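Local coordinates for protein isocitrate dehydrogenase [NAD] subunit 1, mitochondrial (Saccharomyces cerevisiae, PDB 3BLX) that oxidises and decarboxylates isocitrate to 2-oxoglutarate with NAD in the citric acid cycle, and also binds the 5'-untranslated leaders of mitochondrial mRNAs, at residues L22-G27 with S35-F40; N44-W49 with N305-R310; E65-L70 with K99-Y104; Q222-P227 with G244-A249. All blocks are in the same frame, centred on the assembly; numbering follows the deposited sequence.

Interaction 1: L22-G27 with S35-F40; sequences LIPGDG and SVRTIF
Leu-22 and Arg-37 meet within a beta-alpha-beta unit, where strand 17-25 runs into helix 27-42 and the chain returns in strand 47-51. The contact is small and rests on the arginine. Leu-22 CD2 lies over the centre of one face of the Arg-37 guanidinium, 3.6 Å above its plane. Leu-22 CD2 is 3.7 Å from Arg-37 CZ and 3.9 Å from Arg-37 NH2. The leucine reaches this place because CG is turned opposite its own backbone N (chi1 -173°), which carries the methyl toward the helix. The arginine chain bends at chi3 (-97°), and the flat group ends up against the strand. Pro-24 adds a looser touch, with its CG 4.3 Å from Arg-37 NH2 at an oblique angle.

At the end of segment 22-27 the chain passes from strand into helix. At the backbone angles of Gly-25 (phi 98°), a CB would collide with the carbonyl O of Pro-24. Asp-26 is the N-cap of helix 27-42. Its OD2 accepts a hydrogen bond from the backbone N of Gly-29, and its OD1 is hydrogen-bonded to His-82 ND1. The crossover then lays the helix against the sheet, and strand 47-51 pairs in parallel with strand 17-25.

Replacing Arg-37 with an alanine would probably leave the Leu-22 methyl without its flat partner and Asp-34 without its weak ion-pair mate. Arg-37 NE makes that long ion pair with Asp-34 OD1. The arginine also packs on Trp-49 and Thr-51 of strand 47-51, while Ile-39 packs on helices 289-302 and 335-347, and Ser-35 OG is hydrogen-bonded to Thr-339 OG1.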
loop_
_atom_site.group_PDB
_atom_site.type_symbol
_atom_site.label_atom_id
_atom_site.label_comp_id
_atom_site.label_asym_id
_atom_site.label_seq_id
_atom_site.Cartn_x
_atom_site.Cartn_y
_atom_site.Cartn_z
ATOM N N LEU E 22 2.768 -5.602 29.263
ATOM C CA LEU E 22 3.203 -6.616 30.212
ATOM C C LEU E 22 2.239 -7.783 30.132
ATOM O O LEU E 22 1.037 -7.626 30.359
ATOM C CB LEU E 22 3.230 -6.062 31.638
ATOM C CG LEU E 22 3.839 -7.021 32.653
ATOM C CD1 LEU E 22 5.188 -7.441 32.193
ATOM C CD2 LEU E 22 3.963 -6.334 33.942
ATOM N N ILE E 23 2.758 -8.952 29.782
ATOM C CA ILE E 23 1.938 -10.155 29.688
ATOM C C ILE E 23 2.528 -11.163 30.652
ATOM O O ILE E 23 3.509 -11.837 30.317
ATOM C CB ILE E 23 1.999 -10.750 28.273
ATOM C CG1 ILE E 23 1.479 -9.767 27.233
ATOM C CG2 ILE E 23 1.205 -12.023 28.188
ATOM C CD1 ILE E 23 1.909 -10.094 25.809
ATOM N N PRO E 24 1.948 -11.277 31.860
ATOM C CA PRO E 24 2.607 -12.000 32.953
ATOM C C PRO E 24 2.593 -13.514 32.757
ATOM O O PRO E 24 3.556 -14.179 33.078
ATOM C CB PRO E 24 1.785 -11.600 34.179
ATOM C CG PRO E 24 0.945 -10.437 33.732
ATOM C CD PRO E 24 0.672 -10.703 32.304
ATOM N N GLY E 25 1.525 -14.056 32.210
ATOM C CA GLY E 25 1.479 -15.489 32.004
ATOM C C GLY E 25 0.724 -16.216 33.094
ATOM O O GLY E 25 -0.241 -15.700 33.641
ATOM N N ASP E 26 1.166 -17.423 33.405
ATOM C CA ASP E 26 0.503 -18.236 34.414
ATOM C C ASP E 26 0.947 -17.828 35.821
ATOM O O ASP E 26 1.433 -16.719 36.020
ATOM C CB ASP E 26 0.686 -19.749 34.145
ATOM C CG ASP E 26 2.114 -20.245 34.391
ATOM O OD1 ASP E 26 2.384 -21.419 34.055
ATOM O OD2 ASP E 26 2.965 -19.490 34.917
ATOM N N GLY E 27 0.762 -18.715 36.784
ATOM C CA GLY E 27 1.119 -18.444 38.160
ATOM C C GLY E 27 2.576 -18.134 38.414
ATOM O O GLY E 27 2.863 -17.137 39.069
ATOM N N SER E 35 8.396 -9.836 40.509
ATOM C CA SER E 35 9.773 -9.521 40.837
ATOM C C SER E 35 10.284 -8.303 40.045
ATOM O O SER E 35 10.815 -7.362 40.626
ATOM C CB SER E 35 10.643 -10.756 40.614
ATOM O OG SER E 35 12.013 -10.437 40.668
ATOM N N VAL E 36 10.094 -8.314 38.726
ATOM C CA VAL E 36 10.515 -7.204 37.884
ATOM C C VAL E 36 9.736 -5.930 38.222
ATOM O O VAL E 36 10.322 -4.897 38.431
ATOM C CB VAL E 36 10.368 -7.532 36.386
ATOM C CG1 VAL E 36 10.421 -6.255 35.565
ATOM C CG2 VAL E 36 11.465 -8.470 35.940
ATOM N N ARG E 37 8.413 -6.008 38.260
ATOM C CA ARG E 37 7.587 -4.870 38.651
ATOM C C ARG E 37 8.111 -4.210 39.925
ATOM O O ARG E 37 8.201 -2.982 39.998
ATOM C CB ARG E 37 6.147 -5.304 38.870
ATOM C CG ARG E 37 5.225 -4.936 37.770
ATOM C CD ARG E 37 3.806 -4.954 38.266
ATOM N NE ARG E 37 3.153 -6.206 37.936
ATOM C CZ ARG E 37 2.115 -6.300 37.112
ATOM N NH1 ARG E 37 1.625 -5.194 36.556
ATOM N NH2 ARG E 37 1.565 -7.494 36.854
ATOM N N THR E 38 8.443 -5.045 40.916
ATOM C CA THR E 38 8.946 -4.612 42.223
ATOM C C THR E 38 10.311 -3.907 42.139
ATOM O O THR E 38 10.500 -2.810 42.657
ATOM C CB THR E 38 9.038 -5.812 43.226
ATOM O OG1 THR E 38 7.737 -6.344 43.490
ATOM C CG2 THR E 38 9.633 -5.374 44.534
ATOM N N ILE E 39 11.273 -4.545 41.503
ATOM C CA ILE E 39 12.549 -3.888 41.270
ATOM C C ILE E 39 12.396 -2.573 40.496
ATOM O O ILE E 39 13.108 -1.599 40.752
ATOM C CB ILE E 39 13.498 -4.786 40.507
ATOM C CG1 ILE E 39 13.750 -6.080 41.285
ATOM C CG2 ILE E 39 14.789 -4.053 40.201
ATOM C CD1 ILE E 39 14.601 -7.103 40.537
ATOM N N PHE E 40 11.464 -2.534 39.554
ATOM C CA PHE E 40 11.294 -1.341 38.720
ATOM C C PHE E 40 10.723 -0.153 39.487
ATOM O O PHE E 40 11.204 0.944 39.329
ATOM C CB PHE E 40 10.447 -1.631 37.468
ATOM C CG PHE E 40 11.254 -2.098 36.275
ATOM C CD1 PHE E 40 12.371 -2.899 36.438
ATOM C CD2 PHE E 40 10.864 -1.779 35.001
ATOM C CE1 PHE E 40 13.087 -3.338 35.349
ATOM C CE2 PHE E 40 11.569 -2.217 33.918
ATOM C CZ PHE E 40 12.685 -2.993 34.086
#

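Interaction 2: N44-W49 with N305-R310; sequences NIPIDW and NEYATR
Ile-45 and Tyr-307 form the apolar part of the contact. The isoleucine lies against one face of the tyrosine ring, with CB over that face. Ile-45 CG1 is the nearest atom, 3.3 Å from Tyr-307 CD2. Ile-45 CD1 continues back toward the root of the tyrosine, 3.9 Å from Tyr-307 CB. The two side chains run past each other in opposite directions. Tyr-307 has CG opposite its carbonyl carbon (chi1 -69°), and this points the ring at the 44-49 segment. Pro-46 comes in obliquely, its CD 4.2 Å from Tyr-307 CE1.

The polar part across the segments is slight. Tyr-307 OH stands 3.8 Å from Asn-44 O, and the pair is not a hydrogen bond. Arg-310 makes a salt bridge with Glu-43 close by.

Asn-44 ends helix 27-42 in a Schellman motif, and Pro-46 centres an inverse gamma turn closed by a weak bond from Ile-47 N to Ile-45 O. At the start of helix 306-320, Asn-305 O accepts from both N and OG1 of Thr-309, the hydroxyl 2.7 Å away from that oxygen.

A serine in place of Tyr-307 would probably open a gap beside Ile-45 and Pro-46. With no polar bond between the two segments, the contact rests on Ile-45 and Pro-46 against the tyrosine ring.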
loop_
_atom_site.group_PDB
_atom_site.type_symbol
_atom_site.label_atom_id
_atom_site.label_comp_id
_atom_site.label_asym_id
_atom_site.label_seq_id
_atom_site.Cartn_x
_atom_site.Cartn_y
_atom_site.Cartn_z
ATOM N N ASN E 44 12.467 3.393 40.650
ATOM C CA ASN E 44 11.675 4.490 40.111
ATOM C C ASN E 44 11.945 4.772 38.622
ATOM O O ASN E 44 12.316 5.884 38.229
ATOM C CB ASN E 44 11.853 5.748 40.957
ATOM C CG ASN E 44 10.612 6.621 40.964
ATOM O OD1 ASN E 44 9.487 6.146 41.118
ATOM N ND2 ASN E 44 10.816 7.907 40.799
ATOM N N ILE E 45 11.746 3.741 37.804
ATOM C CA ILE E 45 11.987 3.801 36.369
ATOM C C ILE E 45 10.739 4.349 35.682
ATOM O O ILE E 45 9.609 4.058 36.115
ATOM C CB ILE E 45 12.370 2.387 35.822
ATOM C CG1 ILE E 45 13.719 1.954 36.394
ATOM C CG2 ILE E 45 12.433 2.350 34.308
ATOM C CD1 ILE E 45 14.195 0.588 35.944
ATOM N N PRO E 46 10.938 5.165 34.624
ATOM C CA PRO E 46 9.844 5.842 33.907
ATOM C C PRO E 46 9.102 4.891 32.965
ATOM O O PRO E 46 9.010 5.112 31.765
ATOM C CB PRO E 46 10.565 6.929 33.089
ATOM C CG PRO E 46 12.029 6.774 33.358
ATOM C CD PRO E 46 12.250 5.467 34.025
ATOM N N ILE E 47 8.565 3.825 33.524
ATOM C CA ILE E 47 7.832 2.868 32.737
ATOM C C ILE E 47 6.472 2.624 33.349
ATOM O O ILE E 47 6.358 2.353 34.538
ATOM C CB ILE E 47 8.621 1.555 32.606
ATOM C CG1 ILE E 47 9.830 1.773 31.701
ATOM C CG2 ILE E 47 7.739 0.453 32.059
ATOM C CD1 ILE E 47 10.617 0.543 31.424
ATOM N N ASP E 48 5.436 2.771 32.535
ATOM C CA ASP E 48 4.076 2.420 32.921
ATOM C C ASP E 48 3.674 1.103 32.255
ATOM O O ASP E 48 3.727 0.966 31.037
ATOM C CB ASP E 48 3.106 3.523 32.511
ATOM C CG ASP E 48 3.286 4.827 33.316
ATOM O OD1 ASP E 48 3.836 4.784 34.439
ATOM O OD2 ASP E 48 2.855 5.897 32.817
ATOM N N TRP E 49 3.283 0.122 33.049
ATOM C CA TRP E 49 2.881 -1.156 32.489
ATOM C C TRP E 49 1.454 -1.105 31.991
ATOM O O TRP E 49 0.577 -0.573 32.658
ATOM C CB TRP E 49 3.007 -2.243 33.525
ATOM C CG TRP E 49 4.358 -2.302 34.181
ATOM C CD1 TRP E 49 4.662 -1.939 35.456
ATOM C CD2 TRP E 49 5.577 -2.780 33.595
ATOM N NE1 TRP E 49 5.991 -2.145 35.697
ATOM C CE2 TRP E 49 6.578 -2.669 34.576
ATOM C CE3 TRP E 49 5.915 -3.297 32.339
ATOM C CZ2 TRP E 49 7.886 -3.056 34.351
ATOM C CZ3 TRP E 49 7.231 -3.658 32.110
ATOM C CH2 TRP E 49 8.194 -3.545 33.109
ATOM N N ASN E 305 19.010 1.968 30.373
ATOM C CA ASN E 305 20.296 1.251 30.406
ATOM C C ASN E 305 21.421 1.754 31.344
ATOM O O ASN E 305 22.391 1.048 31.605
ATOM C CB ASN E 305 20.795 0.904 28.978
ATOM C CG ASN E 305 21.624 1.994 28.345
ATOM O OD1 ASN E 305 22.371 2.688 29.028
ATOM N ND2 ASN E 305 21.514 2.140 27.022
ATOM N N GLU E 306 21.288 2.959 31.865
ATOM C CA GLU E 306 22.008 3.294 33.075
ATOM C C GLU E 306 21.315 2.425 34.109
ATOM O O GLU E 306 21.968 1.668 34.826
ATOM C CB GLU E 306 21.847 4.770 33.423
ATOM C CG GLU E 306 22.110 5.736 32.244
ATOM C CD GLU E 306 20.879 5.984 31.336
ATOM O OE1 GLU E 306 19.714 5.804 31.791
ATOM O OE2 GLU E 306 21.084 6.380 30.163
ATOM N N TYR E 307 19.983 2.504 34.140
ATOM C CA TYR E 307 19.169 1.624 34.976
ATOM C C TYR E 307 19.476 0.131 34.725
ATOM O O TYR E 307 19.407 -0.703 35.633
ATOM C CB TYR E 307 17.689 1.854 34.701
ATOM C CG TYR E 307 17.123 3.178 35.156
ATOM C CD1 TYR E 307 16.955 4.229 34.261
ATOM C CD2 TYR E 307 16.713 3.364 36.464
ATOM C CE1 TYR E 307 16.416 5.430 34.671
ATOM C CE2 TYR E 307 16.169 4.558 36.879
ATOM C CZ TYR E 307 16.023 5.589 35.982
ATOM O OH TYR E 307 15.481 6.786 36.401
ATOM N N ALA E 308 19.794 -0.209 33.486
ATOM C CA ALA E 308 20.028 -1.596 33.147
ATOM C C ALA E 308 21.346 -2.087 33.699
ATOM O O ALA E 308 21.468 -3.249 34.071
ATOM C CB ALA E 308 19.989 -1.801 31.645
ATOM N N THR E 309 22.349 -1.212 33.728
ATOM C CA THR E 309 23.665 -1.605 34.215
ATOM C C THR E 309 23.574 -1.856 35.720
ATOM O O THR E 309 24.133 -2.826 36.234
ATOM C CB THR E 309 24.729 -0.541 33.903
ATOM O OG1 THR E 309 24.660 -0.195 32.516
ATOM C CG2 THR E 309 26.104 -1.075 34.203
ATOM N N ARG E 310 22.831 -0.994 36.407
ATOM C CA ARG E 310 22.667 -1.108 37.843
ATOM C C ARG E 310 21.939 -2.395 38.225
ATOM O O ARG E 310 22.427 -3.166 39.053
ATOM C CB ARG E 310 21.931 0.115 38.392
ATOM C CG ARG E 310 22.756 1.394 38.359
ATOM C CD ARG E 310 21.892 2.605 38.642
ATOM N NE ARG E 310 21.046 2.423 39.819
ATOM C CZ ARG E 310 21.476 2.569 41.065
ATOM N NH1 ARG E 310 22.746 2.886 41.283
ATOM N NH2 ARG E 310 20.643 2.394 42.084
#

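Interaction 3: E65-L70 with K99-Y104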
loop_
_atom_site.group_PDB
_atom_site.type_symbol
_atom_site.label_atom_id
_atom_site.label_comp_id
_atom_site.label_asym_id
_atom_site.label_seq_id
_atom_site.Cartn_x
_atom_site.Cartn_y
_atom_site.Cartn_z
ATOM N N GLU E 65 -6.077 -8.960 22.642
ATOM C CA GLU E 65 -5.743 -7.793 23.441
ATOM C C GLU E 65 -4.241 -7.555 23.602
ATOM O O GLU E 65 -3.783 -6.416 23.734
ATOM C CB GLU E 65 -6.417 -7.865 24.813
ATOM C CG GLU E 65 -7.896 -7.515 24.793
ATOM C CD GLU E 65 -8.205 -6.157 24.141
ATOM O OE1 GLU E 65 -7.269 -5.335 23.982
ATOM O OE2 GLU E 65 -9.391 -5.910 23.795
ATOM N N ALA E 66 -3.469 -8.627 23.593
ATOM C CA ALA E 66 -2.030 -8.506 23.696
ATOM C C ALA E 66 -1.418 -8.016 22.386
ATOM O O ALA E 66 -0.537 -7.170 22.375
ATOM C CB ALA E 66 -1.433 -9.836 24.104
ATOM N N VAL E 67 -1.900 -8.563 21.281
ATOM C CA VAL E 67 -1.444 -8.151 19.973
ATOM C C VAL E 67 -1.764 -6.677 19.800
ATOM O O VAL E 67 -0.906 -5.892 19.415
ATOM C CB VAL E 67 -2.072 -9.026 18.832
ATOM C CG1 VAL E 67 -1.791 -8.451 17.452
ATOM C CG2 VAL E 67 -1.537 -10.428 18.907
ATOM N N GLU E 68 -2.989 -6.301 20.127
ATOM C CA GLU E 68 -3.444 -4.925 19.985
ATOM C C GLU E 68 -2.628 -3.960 20.865
ATOM O O GLU E 68 -2.267 -2.856 20.435
ATOM C CB GLU E 68 -4.948 -4.837 20.271
ATOM C CG GLU E 68 -5.727 -3.953 19.263
ATOM C CD GLU E 68 -5.421 -4.281 17.782
ATOM O OE1 GLU E 68 -5.231 -3.331 16.990
ATOM O OE2 GLU E 68 -5.370 -5.475 17.394
ATOM N N SER E 69 -2.310 -4.401 22.077
ATOM C CA SER E 69 -1.460 -3.632 22.958
ATOM C C SER E 69 -0.048 -3.473 22.403
ATOM O O SER E 69 0.511 -2.381 22.466
ATOM C CB SER E 69 -1.440 -4.263 24.344
ATOM O OG SER E 69 -0.586 -3.555 25.217
ATOM N N LEU E 70 0.522 -4.547 21.846
ATOM C CA LEU E 70 1.837 -4.463 21.210
ATOM C C LEU E 70 1.847 -3.572 19.987
ATOM O O LEU E 70 2.820 -2.881 19.751
ATOM C CB LEU E 70 2.368 -5.816 20.854
ATOM C CG LEU E 70 3.027 -6.497 22.053
ATOM C CD1 LEU E 70 3.178 -7.970 21.781
ATOM C CD2 LEU E 70 4.367 -5.875 22.377
ATOM N N LYS E 99 2.748 -14.323 13.224
ATOM C CA LYS E 99 1.956 -14.059 12.008
ATOM C C LYS E 99 1.499 -12.611 11.879
ATOM O O LYS E 99 1.540 -12.064 10.795
ATOM C CB LYS E 99 0.703 -14.950 11.899
ATOM C CG LYS E 99 0.893 -16.438 12.134
ATOM C CD LYS E 99 1.582 -17.161 11.008
ATOM C CE LYS E 99 1.634 -18.679 11.276
ATOM N NZ LYS E 99 2.708 -19.364 10.494
ATOM N N GLN E 100 1.038 -12.010 12.971
ATOM C CA GLN E 100 0.515 -10.653 12.902
ATOM C C GLN E 100 1.578 -9.584 13.086
ATOM O O GLN E 100 1.501 -8.532 12.470
ATOM C CB GLN E 100 -0.610 -10.437 13.908
ATOM C CG GLN E 100 -1.854 -11.223 13.611
ATOM C CD GLN E 100 -2.959 -10.920 14.587
ATOM O OE1 GLN E 100 -3.444 -9.788 14.652
ATOM N NE2 GLN E 100 -3.368 -11.932 15.361
ATOM N N LEU E 101 2.575 -9.836 13.927
ATOM C CA LEU E 101 3.562 -8.794 14.186
ATOM C C LEU E 101 4.855 -9.049 13.433
ATOM O O LEU E 101 5.760 -8.234 13.451
ATOM C CB LEU E 101 3.848 -8.689 15.672
ATOM C CG LEU E 101 2.683 -8.298 16.544
ATOM C CD1 LEU E 101 3.256 -8.032 17.914
ATOM C CD2 LEU E 101 1.976 -7.064 15.951
ATOM N N ASP E 102 4.941 -10.194 12.774
ATOM C CA ASP E 102 6.137 -10.559 12.018
ATOM C C ASP E 102 7.427 -10.475 12.853
ATOM O O ASP E 102 8.450 -9.968 12.413
ATOM C CB ASP E 102 6.240 -9.735 10.730
ATOM C CG ASP E 102 7.150 -10.389 9.675
ATOM O OD1 ASP E 102 7.329 -11.638 9.686
ATOM O OD2 ASP E 102 7.690 -9.648 8.816
ATOM N N ILE E 103 7.361 -10.986 14.073
ATOM C CA ILE E 103 8.526 -11.043 14.944
ATOM C C ILE E 103 9.318 -12.275 14.569
ATOM O O ILE E 103 8.887 -13.397 14.827
ATOM C CB ILE E 103 8.080 -11.122 16.396
ATOM C CG1 ILE E 103 7.415 -9.797 16.790
ATOM C CG2 ILE E 103 9.242 -11.371 17.287
ATOM C CD1 ILE E 103 6.828 -9.794 18.176
ATOM N N TYR E 104 10.481 -12.079 13.958
ATOM C CA TYR E 104 11.134 -13.153 13.202
ATOM C C TYR E 104 12.452 -13.634 13.772
ATOM O O TYR E 104 13.077 -14.576 13.261
ATOM C CB TYR E 104 11.384 -12.704 11.750
ATOM C CG TYR E 104 12.324 -11.519 11.602
ATOM C CD1 TYR E 104 11.829 -10.223 11.466
ATOM C CD2 TYR E 104 13.702 -11.691 11.603
ATOM C CE1 TYR E 104 12.676 -9.124 11.348
ATOM C CE2 TYR E 104 14.568 -10.585 11.488
ATOM C CZ TYR E 104 14.049 -9.308 11.347
ATOM O OH TYR E 104 14.894 -8.216 11.205
#
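Val-67 is the first residue of segment 65-70 to touch the turn that follows helix 92-99. Its CG1 methyl sits 3.5 Å from Gln-100 OE1 and 4.0 Å from Gln-100 CD, so it rests against the end of the amide. The two side chains cross at about a right angle. Gln-100 gets there with an extended chain beyond CG (chi2 -177°), which carries the amide from the exposed side of the loop across to the helix. Val-67 CG1 touches both this exposed amide and the buried Leu-101 CD2, the latter at 4.3 Å. Val-67 CG1 is opposite the backbone N (chi1 170°), and this is the branch that meets both partners.

One helical turn on, Leu-70 takes over. Its CB is 3.8 Å from Leu-101 CD1, and Leu-70 CD1 is 3.9 Å from the same methyl. These two leucines are likewise crossed. Leu-101 therefore spreads its two methyls between Val-67 and Leu-70, one to each. All three side chains are buried, and the contacts among them are apolar.

The side chain of Leu-101 lies about 7 Å from that of Arg-98, which probably binds substrate, as in related enzymes. Around the contact, Ala-96 and Leu-97 of helix 92-99 pack on Val-67 and Leu-70, while Leu-70 also reaches Thr-21 of strand 17-25 and Val-268 of strand 267-269. Helix 60-73 therefore packs on both the sheet and helix 92-99.

Interaction 4: Q222-P227 with G244-A249; sequences QAVAKP and GNIGAA
The backbones of Val-224 and Ile-246 approach most closely here, with their CA atoms 6.7 Å apart, where the last turn of helix 216-225 lies beside helix 237-251. Ile-246 is the centre of the contact. Its CG2 methyl meets two residues at once. Ile-246 CG2 is 3.8 Å from Ala-223 CB and 3.7 Å from Val-224 CG1. Val-224 CG1 also comes 4.1 Å from Ile-246 CG1, so the valine methyl lies along both branches at the root of the isoleucine. Val-224 and Ile-246 cross at about a right angle. Ile-246 has CG2 opposite its backbone N and CG1 opposite its carbonyl carbon (chi1 -71°), which presents CG2 to the neighbouring helix. The small Ala-223 lets this methyl come close to the helix surface.

The two helices also face a chain of subunit 2, where Ile-246 packs on Leu-253, Val-224 on Val-229, Asn-245 on Val-225 and Ala-249 on Thr-230 of that chain. This is consistent with the four-helix bundle that two such helices from each subunit form at the dimer interface in this family. Near the helix end Val-224 O is hydrogen-bonded to Tyr-126 OH of subunit 2. Within the chain, Lys-226 N bonds back to Gln-222 O at 2.8 Å, and the helix ends at Lys-226.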
loop_
_atom_site.group_PDB
_atom_site.type_symbol
_atom_site.label_atom_id
_atom_site.label_comp_id
_atom_site.label_asym_id
_atom_site.label_seq_id
_atom_site.Cartn_x
_atom_site.Cartn_y
_atom_site.Cartn_z
ATOM N N GLN E 222 29.568 -30.959 19.799
ATOM C CA GLN E 222 30.548 -29.924 20.084
ATOM C C GLN E 222 30.087 -28.980 21.214
ATOM O O GLN E 222 30.896 -28.441 21.963
ATOM C CB GLN E 222 30.816 -29.134 18.800
ATOM C CG GLN E 222 32.268 -28.861 18.519
ATOM C CD GLN E 222 33.070 -30.124 18.352
ATOM O OE1 GLN E 222 34.156 -30.256 18.918
ATOM N NE2 GLN E 222 32.538 -31.071 17.580
ATOM N N ALA E 223 28.783 -28.769 21.330
ATOM C CA ALA E 223 28.274 -27.824 22.322
ATOM C C ALA E 223 28.340 -28.344 23.768
ATOM O O ALA E 223 28.525 -27.559 24.711
ATOM C CB ALA E 223 26.837 -27.390 21.985
ATOM N N VAL E 224 28.144 -29.649 23.947
ATOM C CA VAL E 224 28.210 -30.228 25.281
ATOM C C VAL E 224 29.643 -30.544 25.687
ATOM O O VAL E 224 29.942 -30.584 26.879
ATOM C CB VAL E 224 27.329 -31.491 25.434
ATOM C CG1 VAL E 224 25.876 -31.153 25.186
ATOM C CG2 VAL E 224 27.780 -32.607 24.500
ATOM N N ALA E 225 30.524 -30.746 24.698
ATOM C CA ALA E 225 31.918 -31.120 24.960
ATOM C C ALA E 225 32.888 -29.933 24.981
ATOM O O ALA E 225 33.748 -29.867 25.850
ATOM C CB ALA E 225 32.391 -32.188 23.975
ATOM N N LYS E 226 32.761 -29.006 24.032
ATOM C CA LYS E 226 33.670 -27.851 23.961
ATOM C C LYS E 226 32.941 -26.574 23.529
ATOM O O LYS E 226 33.204 -26.026 22.455
ATOM C CB LYS E 226 34.860 -28.122 23.024
ATOM C CG LYS E 226 35.410 -29.561 23.036
ATOM C CD LYS E 226 36.631 -29.715 22.096
ATOM C CE LYS E 226 36.631 -31.063 21.342
ATOM N NZ LYS E 226 36.404 -32.266 22.216
ATOM N N PRO E 227 32.043 -26.089 24.386
ATOM C CA PRO E 227 31.197 -24.918 24.151
ATOM C C PRO E 227 31.979 -23.656 23.844
ATOM O O PRO E 227 31.381 -22.708 23.329
ATOM C CB PRO E 227 30.504 -24.720 25.496
ATOM C CG PRO E 227 30.568 -26.015 26.171
ATOM C CD PRO E 227 31.830 -26.664 25.721
ATOM N N GLY E 244 19.425 -24.409 22.177
ATOM C CA GLY E 244 19.103 -23.568 23.318
ATOM C C GLY E 244 19.034 -24.338 24.620
ATOM O O GLY E 244 19.438 -23.862 25.661
ATOM N N ASN E 245 18.516 -25.549 24.575
ATOM C CA ASN E 245 18.452 -26.327 25.781
ATOM C C ASN E 245 19.792 -26.862 26.243
ATOM O O ASN E 245 19.999 -27.022 27.438
ATOM C CB ASN E 245 17.381 -27.389 25.678
ATOM C CG ASN E 245 15.989 -26.814 25.949
ATOM O OD1 ASN E 245 15.723 -26.251 27.023
ATOM N ND2 ASN E 245 15.108 -26.924 24.971
ATOM N N ILE E 246 20.715 -27.095 25.314
ATOM C CA ILE E 246 22.085 -27.427 25.692
ATOM C C ILE E 246 22.686 -26.213 26.346
ATOM O O ILE E 246 23.342 -26.293 27.381
ATOM C CB ILE E 246 22.948 -27.799 24.483
ATOM C CG1 ILE E 246 22.525 -29.161 23.922
ATOM C CG2 ILE E 246 24.400 -27.808 24.869
ATOM C CD1 ILE E 246 22.961 -29.364 22.551
ATOM N N GLY E 247 22.424 -25.068 25.747
ATOM C CA GLY E 247 22.874 -23.818 26.318
ATOM C C GLY E 247 22.429 -23.639 27.754
ATOM O O GLY E 247 23.222 -23.274 28.612
ATOM N N ALA E 248 21.150 -23.895 28.007
ATOM C CA ALA E 248 20.557 -23.709 29.327
ATOM C C ALA E 248 21.198 -24.613 30.350
ATOM O O ALA E 248 21.565 -24.158 31.426
ATOM C CB ALA E 248 19.071 -23.955 29.277
ATOM N N ALA E 249 21.339 -25.893 30.010
ATOM C CA ALA E 249 22.022 -26.836 30.890
ATOM C C ALA E 249 23.457 -26.402 31.200
ATOM O O ALA E 249 23.858 -26.383 32.370
ATOM C CB ALA E 249 21.990 -28.240 30.326
#

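Interactions 1 and 2 lie 14 Å apart between centres and touch. Arg-37 CG is 3.6 Å from Trp-49 NE1, and Phe-40 packs on Ile-47 and Trp-49, so helix 27-42 of interaction 1 packs against strand 47-51 of interaction 2, the strand that follows it in the chain. Interaction 3 reaches interaction 1 through Ile-23 CD1 and Ala-66 CB, 3.8 Å apart. It is also the contact nearest to a probable substrate residue, Arg-98. Interactions 2 and 3 both touch a second copy of this subunit. Interaction 4 stands apart, about 29 Å from interaction 1 between centres and across the centre of the chain from the other three. It faces subunit 2 instead.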